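Local coordinates for protein kcn28 (Kitasatospora, PDB 6J31) that is of unknown function but has the two-domain GT-B fold, with a C-terminal part related to the erythromycin biosynthesis protein CIII family, at residues F104-L109 and S124-P129; V252-P257 and E276-V281; I339-D344 and V358-D363. One frame throughout, in Å; residues are numbered along the deposited sequence.

Interaction 1 of 3, residues F104-L109 and S124-P129. With BG9 ((2E,2'E)-3,3'-(1,2-phenylene)di(prop-2-enoic acid)), chain I.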
# COMPACT_ATOMS: atom_id res chain seq x y z
N PHE A 104 -8.29 -12.23 -15.34
CA PHE A 104 -7.82 -10.86 -15.15
C PHE A 104 -7.52 -10.65 -13.67
O PHE A 104 -8.41 -10.80 -12.83
CB PHE A 104 -8.86 -9.85 -15.61
CG PHE A 104 -8.72 -9.45 -17.05
CD1 PHE A 104 -7.67 -8.65 -17.46
CD2 PHE A 104 -9.67 -9.85 -17.98
CE1 PHE A 104 -7.55 -8.27 -18.79
CE2 PHE A 104 -9.55 -9.47 -19.31
CZ PHE A 104 -8.49 -8.68 -19.71
N LEU A 105 -6.28 -10.31 -13.35
CA LEU A 105 -5.89 -9.84 -12.03
C LEU A 105 -5.77 -8.33 -12.10
O LEU A 105 -5.17 -7.80 -13.04
CB LEU A 105 -4.56 -10.44 -11.58
CG LEU A 105 -4.36 -11.95 -11.58
CD1 LEU A 105 -3.00 -12.30 -10.95
CD2 LEU A 105 -5.50 -12.69 -10.89
N TYR A 106 -6.34 -7.62 -11.13
CA TYR A 106 -6.31 -6.17 -11.20
C TYR A 106 -6.17 -5.54 -9.82
O TYR A 106 -6.84 -5.94 -8.87
CB TYR A 106 -7.56 -5.62 -11.90
CG TYR A 106 -8.86 -5.89 -11.17
CD1 TYR A 106 -9.50 -7.13 -11.25
CD2 TYR A 106 -9.46 -4.89 -10.41
CE1 TYR A 106 -10.69 -7.36 -10.58
CE2 TYR A 106 -10.65 -5.12 -9.74
CZ TYR A 106 -11.25 -6.35 -9.83
OH TYR A 106 -12.43 -6.56 -9.16
N ASP A 107 -5.31 -4.53 -9.74
CA ASP A 107 -5.21 -3.69 -8.56
C ASP A 107 -6.54 -2.95 -8.33
O ASP A 107 -7.37 -2.84 -9.24
CB ASP A 107 -4.06 -2.70 -8.74
CG ASP A 107 -4.00 -1.68 -7.63
OD1 ASP A 107 -3.48 -2.01 -6.55
OD2 ASP A 107 -4.51 -0.56 -7.84
N VAL A 108 -6.72 -2.45 -7.11
CA VAL A 108 -7.97 -1.78 -6.74
C VAL A 108 -8.29 -0.64 -7.70
O VAL A 108 -9.45 -0.42 -8.05
CB VAL A 108 -7.89 -1.26 -5.29
CG1 VAL A 108 -9.22 -0.65 -4.85
CG2 VAL A 108 -7.49 -2.36 -4.35
N LEU A 109 -7.27 0.09 -8.14
CA LEU A 109 -7.47 1.22 -9.04
C LEU A 109 -7.53 0.81 -10.50
O LEU A 109 -7.75 1.67 -11.36
CB LEU A 109 -6.36 2.26 -8.84
CG LEU A 109 -6.27 2.92 -7.45
CD1 LEU A 109 -5.19 3.98 -7.41
CD2 LEU A 109 -7.60 3.53 -7.05
N SER A 124 -12.34 -12.59 -12.94
CA SER A 124 -11.45 -11.54 -12.47
C SER A 124 -11.22 -11.67 -10.97
O SER A 124 -12.10 -12.13 -10.23
CB SER A 124 -12.02 -10.15 -12.79
OG SER A 124 -13.17 -9.87 -12.02
N ILE A 125 -10.03 -11.28 -10.53
CA ILE A 125 -9.64 -11.29 -9.12
C ILE A 125 -9.01 -9.95 -8.78
O ILE A 125 -8.01 -9.56 -9.40
CB ILE A 125 -8.67 -12.44 -8.79
CG1 ILE A 125 -9.24 -13.78 -9.22
CG2 ILE A 125 -8.33 -12.43 -7.30
CD1 ILE A 125 -8.23 -14.89 -9.19
N GLN A 126 -9.55 -9.27 -7.78
CA GLN A 126 -8.94 -8.03 -7.32
C GLN A 126 -7.72 -8.32 -6.46
O GLN A 126 -7.71 -9.27 -5.66
CB GLN A 126 -9.95 -7.21 -6.52
CG GLN A 126 -9.41 -5.89 -6.01
CD GLN A 126 -10.22 -5.36 -4.83
OE1 GLN A 126 -10.20 -5.95 -3.75
NE2 GLN A 126 -10.95 -4.28 -5.05
N ILE A 127 -6.68 -7.52 -6.64
CA ILE A 127 -5.48 -7.56 -5.81
C ILE A 127 -5.44 -6.26 -5.02
O ILE A 127 -5.15 -5.20 -5.58
CB ILE A 127 -4.20 -7.74 -6.64
CG1 ILE A 127 -4.38 -8.88 -7.65
CG2 ILE A 127 -3.00 -8.03 -5.74
CD1 ILE A 127 -4.42 -10.26 -7.03
N SER A 128 -5.76 -6.32 -3.72
CA SER A 128 -5.85 -5.12 -2.90
C SER A 128 -4.56 -4.92 -2.12
O SER A 128 -4.20 -5.80 -1.31
CB SER A 128 -7.03 -5.21 -1.95
OG SER A 128 -7.04 -4.10 -1.07
N PRO A 129 -3.85 -3.81 -2.30
CA PRO A 129 -2.59 -3.60 -1.56
C PRO A 129 -2.77 -3.14 -0.12
O PRO A 129 -1.79 -3.11 0.63
CB PRO A 129 -1.89 -2.52 -2.39
CG PRO A 129 -3.02 -1.71 -2.94
CD PRO A 129 -4.11 -2.71 -3.25
C1 BG9 I . -8.33 1.49 -1.75
C2 BG9 I . -8.96 2.73 -1.88
C3 BG9 I . -8.28 3.79 -2.47
C4 BG9 I . -6.98 3.61 -2.96
C5 BG9 I . -6.36 2.36 -2.83
C6 BG9 I . -7.04 1.30 -2.23
C7 BG9 I . -6.21 4.76 -3.64
C8 BG9 I . -5.39 5.55 -2.93
C9 BG9 I . -4.63 6.69 -3.64
C10 BG9 I . -9.00 5.15 -2.60
C11 BG9 I . -10.03 5.40 -1.79
C12 BG9 I . -10.78 6.74 -1.89
O2 BG9 I . -11.97 6.73 -1.96
O3 BG9 I . -5.43 7.85 -3.62
O HOH W 1 -13.70 -9.11 -9.37
O HOH W 2 -2.13 -4.13 -5.95
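Tyr106 and Gln126 meet as neighbours on two parallel strands, and the backbone of one lies against the ring of the other: Gln126 CA sits 3.9 Å from the centroid of the Tyr106 ring, a CH-pi contact over the face. The tyrosine reaches this place because its CG stands between the backbone N and the carbonyl carbon (chi1 64°), which tips the ring across the neighbouring strand. Its OH and Ser124 OG are joined by one water, 2.9 Å from Tyr106 OH and lying in the ring plane at the edge. Packing over one face and the water at the edge would together restrain the rotation of the ring.

Beneath run the ladder bonds. Ile127 N gives a nearly straight bond of 2.7 Å to Tyr106 O, Tyr106 N reaches Ile125 O, and Ile125 N is 2.9 Å from Phe104 O. On the other face of the sheet Leu105 and Ile125 run alongside one another, with Leu105 CD2 3.8 Å from Ile125 CB, and Ile390 of helix 382-391 touches both.

At the C-terminal ends Val108 CG2 packs 3.6 Å from Pro129 CD. Both oxygens of Asp107 are engaged: OD2 accepts from Leu109 N, above the carboxylate plane, in an Asx turn, while OD1 accepts from a water that also donates to Ile127 O, and is hydrogen-bonded to His17 ND1. The turn probably helps place Val108 and Leu109 beside BG9, with Val108 CG1 3.9 Å from its C1. Strand 103-107, helix 112-120 and strand 124-128 form a beta-alpha-beta unit of a Rossmann-like sheet, with loops that follow its strands at their C-terminal ends lining the BG9 pocket.

Interaction 2 of 3, residues V252-P257 and E276-V281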
# COMPACT_ATOMS: atom_id res chain seq x y z
N VAL A 252 15.93 15.78 19.10
CA VAL A 252 15.69 14.73 20.08
C VAL A 252 16.89 13.80 20.18
O VAL A 252 17.41 13.53 21.27
CB VAL A 252 14.41 13.95 19.74
CG1 VAL A 252 14.34 12.67 20.54
CG2 VAL A 252 13.18 14.81 20.00
N PHE A 253 17.35 13.29 19.04
CA PHE A 253 18.40 12.28 19.07
C PHE A 253 19.78 12.88 19.30
O PHE A 253 20.68 12.19 19.78
CB PHE A 253 18.35 11.46 17.77
CG PHE A 253 17.17 10.54 17.72
CD1 PHE A 253 15.97 10.95 17.16
CD2 PHE A 253 17.24 9.27 18.27
CE1 PHE A 253 14.88 10.11 17.13
CE2 PHE A 253 16.15 8.43 18.24
CZ PHE A 253 14.97 8.85 17.67
N ALA A 254 19.98 14.14 18.94
CA ALA A 254 21.05 14.93 19.54
C ALA A 254 20.65 15.34 20.95
O ALA A 254 19.69 16.10 21.10
CB ALA A 254 21.36 16.17 18.70
N ALA A 255 21.36 14.82 21.95
CA ALA A 255 21.02 14.82 23.38
C ALA A 255 20.53 13.43 23.75
O ALA A 255 20.16 13.19 24.90
CB ALA A 255 20.00 15.88 23.78
N LEU A 256 20.55 12.52 22.78
CA LEU A 256 20.19 11.12 22.99
C LEU A 256 21.36 10.22 22.61
O LEU A 256 21.22 9.36 21.73
CB LEU A 256 18.94 10.76 22.20
CG LEU A 256 17.99 9.75 22.86
CD1 LEU A 256 17.95 9.94 24.37
CD2 LEU A 256 16.59 9.84 22.26
N PRO A 257 22.52 10.40 23.23
CA PRO A 257 23.66 9.54 22.90
C PRO A 257 23.31 8.10 23.22
O PRO A 257 22.35 7.82 23.95
CB PRO A 257 24.79 10.06 23.81
CG PRO A 257 24.33 11.41 24.25
CD PRO A 257 22.85 11.29 24.36
N GLU A 276 26.98 19.80 9.59
CA GLU A 276 27.50 18.49 9.19
C GLU A 276 26.72 17.49 10.02
O GLU A 276 26.94 16.28 9.93
CB GLU A 276 29.01 18.33 9.38
CG GLU A 276 29.68 17.58 8.23
CD GLU A 276 30.89 18.31 7.68
OE1 GLU A 276 30.72 19.41 7.11
OE2 GLU A 276 32.02 17.79 7.83
N LEU A 277 25.85 18.04 10.89
CA LEU A 277 24.90 17.36 11.76
C LEU A 277 25.59 16.90 13.04
O LEU A 277 26.82 16.78 13.07
CB LEU A 277 24.26 16.19 11.02
CG LEU A 277 23.22 16.67 10.00
CD1 LEU A 277 23.06 15.60 8.95
CD2 LEU A 277 21.89 17.03 10.64
N PRO A 278 24.84 16.66 14.12
CA PRO A 278 25.45 16.02 15.28
C PRO A 278 26.05 14.69 14.88
O PRO A 278 25.58 14.04 13.93
CB PRO A 278 24.27 15.84 16.24
CG PRO A 278 23.29 16.89 15.83
CD PRO A 278 23.42 16.95 14.34
N PRO A 279 27.08 14.24 15.59
CA PRO A 279 27.57 12.88 15.32
C PRO A 279 26.52 11.81 15.49
O PRO A 279 26.71 10.69 15.01
CB PRO A 279 28.68 12.69 16.35
CG PRO A 279 28.29 13.61 17.47
CD PRO A 279 27.70 14.82 16.79
N ASN A 280 25.41 12.10 16.16
CA ASN A 280 24.36 11.10 16.29
C ASN A 280 23.64 10.83 14.97
O ASN A 280 23.27 9.69 14.68
CB ASN A 280 23.37 11.53 17.37
CG ASN A 280 23.43 10.63 18.53
OD1 ASN A 280 24.38 9.85 18.64
ND2 ASN A 280 22.43 10.67 19.40
N VAL A 281 23.42 11.85 14.14
CA VAL A 281 22.49 11.77 13.03
C VAL A 281 23.23 11.50 11.73
O VAL A 281 24.30 12.07 11.48
CB VAL A 281 21.66 13.07 12.94
CG1 VAL A 281 20.60 12.96 11.83
CG2 VAL A 281 21.05 13.36 14.28
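Asn280 brings the hydrogen-bonding part of this contact to segment 252-257 through a single nitrogen. Its ND2 is directed at two backbone oxygens of the chain leaving helix 243-253. The bond from Asn280 ND2 to Leu256 O is 2.9 Å long and weak, with an angle of 143° at the hydrogen. The approach of the same nitrogen to Phe253 O is modelled too close for its length to be trusted.

Backbone bonds prepare both sides. Phe253 to Leu256 form a type II beta turn, closed by Leu256 N to Phe253 O at 3.0 Å, so this oxygen is approached by the turn's own amide as well as by the asparagine. Pro278 to Val281 form a type I turn, closed by Val281 N to Pro278 O at 3.1 Å, and Asn280 sits within it. The backbone of Asn280 is also bonded to Leu261 of strand 259-264.

Apolar contact is slight: Ala254 CB touches Pro278 CG at 3.5 Å, joining the first non-helical residue after helix 243-253 to the ring that opens the other turn. Behind them, the Phe253 side chain packs inward on Leu261 and on Val357 of helix 350-362.

Because the amide nitrogen is directed at main-chain oxygens, by one weak bond and one of doubtful length, the polar part of the contact probably depends more on the backbone path than on the side chains of the helix-ending turn. It joins two surface turns of the C-terminal domain.

Interaction 3 of 3, residues I339-D344 and V358-D363; sequences IARRID and VELASD
Arg341 and Glu359 form a salt bridge between strand 340-342 and helix 350-362. Arg341 NH2 lies 3.3 Å from Glu359 OE1, long for such a bond but straight, with 172° at the hydrogen. The oxygen sits at the edge of the guanidinium, close to its plane, and uses its anti lone pair, the one turned away from OE2. The two flat groups are nevertheless turned 48° against each other, and a single N-H joins them; the meeting is neither flat nor bidentate.

The course of the arginine chain is consistent with this. Arg341 CG lies beside the backbone N (chi1 -75°), and the chain then bends at chi2, which brings the guanidinium alongside Leu360. There Leu360 CD1 supports one face, 3.7 Å above the plane and offset toward its rim. The same methyl is 3.6 Å from Arg341 CG, so it fills the inside of the bend while the two side chains run antiparallel as they pass. Farther in, Leu360 CD2 comes within 4.2 Å of Ala340 CA, beside the strand backbone.

Leu360 also packs on Val319 and Pro317, while Ala340 turns to helix 327-336 on the other side of the sheet. At the end of helix 350-362, Ser362 OG bonds to Val358 O at 2.8 Å, and Asp363 caps helix 364-378 through Ala365 N.

Here, then, an aliphatic arginine stem and a leucine do the packing, and the charged end makes a long, probably modest salt bridge at one of the two edge strands of the C-terminal sheet.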
# COMPACT_ATOMS: atom_id res chain seq x y z
N ILE A 339 1.87 -2.14 19.93
CA ILE A 339 3.24 -2.14 19.44
C ILE A 339 3.61 -0.78 18.85
O ILE A 339 4.61 -0.65 18.14
CB ILE A 339 3.45 -3.25 18.38
CG1 ILE A 339 2.47 -3.06 17.23
CG2 ILE A 339 3.32 -4.63 18.99
CD1 ILE A 339 3.05 -3.42 15.90
N ALA A 340 2.80 0.24 19.13
CA ALA A 340 3.00 1.52 18.47
C ALA A 340 2.47 2.65 19.34
O ALA A 340 1.68 2.45 20.26
CB ALA A 340 2.32 1.54 17.10
N ARG A 341 2.93 3.86 19.02
CA ARG A 341 2.46 5.09 19.63
C ARG A 341 2.10 6.05 18.50
O ARG A 341 2.82 6.14 17.50
CB ARG A 341 3.55 5.72 20.51
CG ARG A 341 3.81 5.04 21.85
CD ARG A 341 3.41 5.88 23.06
NE ARG A 341 4.15 5.48 24.25
CZ ARG A 341 4.07 4.29 24.85
NH1 ARG A 341 3.26 3.35 24.37
NH2 ARG A 341 4.80 4.04 25.93
N ARG A 342 0.98 6.76 18.65
CA ARG A 342 0.54 7.71 17.64
C ARG A 342 0.89 9.14 18.06
O ARG A 342 0.72 9.51 19.22
CB ARG A 342 -0.96 7.58 17.39
CG ARG A 342 -1.52 8.51 16.32
CD ARG A 342 -2.98 8.18 16.04
NE ARG A 342 -3.57 9.09 15.06
CZ ARG A 342 -4.73 8.89 14.45
NH1 ARG A 342 -5.44 7.80 14.72
NH2 ARG A 342 -5.19 9.77 13.57
N ILE A 343 1.40 9.93 17.10
CA ILE A 343 1.73 11.33 17.33
C ILE A 343 1.22 12.17 16.16
O ILE A 343 0.92 11.65 15.08
CB ILE A 343 3.25 11.57 17.51
CG1 ILE A 343 3.98 11.32 16.19
CG2 ILE A 343 3.81 10.69 18.61
CD1 ILE A 343 5.45 11.67 16.25
N ASP A 344 1.11 13.47 16.40
CA ASP A 344 0.77 14.45 15.37
C ASP A 344 1.99 15.31 15.09
O ASP A 344 2.52 15.95 16.00
CB ASP A 344 -0.42 15.32 15.80
CG ASP A 344 -0.98 16.16 14.65
OD1 ASP A 344 -0.25 16.44 13.67
OD2 ASP A 344 -2.16 16.56 14.73
N VAL A 358 11.95 6.22 23.48
CA VAL A 358 12.71 5.50 24.49
C VAL A 358 11.84 4.44 25.18
O VAL A 358 12.31 3.34 25.48
CB VAL A 358 13.34 6.48 25.50
CG1 VAL A 358 12.28 7.25 26.28
CG2 VAL A 358 14.29 5.74 26.44
N GLU A 359 10.58 4.76 25.45
CA GLU A 359 9.69 3.81 26.12
C GLU A 359 9.39 2.62 25.22
O GLU A 359 9.42 1.47 25.67
CB GLU A 359 8.41 4.52 26.54
CG GLU A 359 8.53 5.26 27.86
CD GLU A 359 7.62 6.47 27.93
OE1 GLU A 359 6.54 6.44 27.30
OE2 GLU A 359 7.98 7.45 28.62
N LEU A 360 9.08 2.87 23.95
CA LEU A 360 8.75 1.79 23.03
C LEU A 360 9.91 0.82 22.87
O LEU A 360 9.71 -0.40 22.84
CB LEU A 360 8.36 2.37 21.67
CG LEU A 360 7.02 1.94 21.07
CD1 LEU A 360 5.92 2.12 22.08
CD2 LEU A 360 6.74 2.77 19.84
N ALA A 361 11.14 1.34 22.77
CA ALA A 361 12.29 0.48 22.50
C ALA A 361 12.68 -0.37 23.70
O ALA A 361 13.29 -1.43 23.53
CB ALA A 361 13.48 1.33 22.04
N SER A 362 12.37 0.08 24.91
CA SER A 362 12.78 -0.60 26.13
C SER A 362 11.72 -1.53 26.71
O SER A 362 12.04 -2.33 27.59
CB SER A 362 13.20 0.43 27.19
OG SER A 362 12.13 1.32 27.47
N ASP A 363 10.48 -1.43 26.25
CA ASP A 363 9.38 -2.21 26.83
C ASP A 363 9.48 -3.67 26.40
O ASP A 363 9.33 -3.97 25.21
CB ASP A 363 8.05 -1.62 26.38
CG ASP A 363 6.86 -2.22 27.10
OD1 ASP A 363 6.96 -3.35 27.65
OD2 ASP A 363 5.80 -1.56 27.12

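Overall arrangement
The three contacts illustrate how chemistry follows place in a two-domain fold. Interaction 1 is buried in the seven-stranded parallel sheet, where main-chain bonds between adjacent strands dominate and bound waters serve polar groups; of the three, it alone reaches the ligand pocket. Interactions 2 and 3 belong to the C-terminal domain, on the opposite side of the chain's centre, about 44 and 34 Å from interaction 1 between centres. They come within about 6 Å of each other by nearest atoms, and helix 350-362 links them: it provides one segment of interaction 3 and packs behind interaction 2. The surface turns of interaction 2 rely on an amide; interaction 3 is mostly buried at Leu360, with an exposed arginine-glutamate salt bridge at its border.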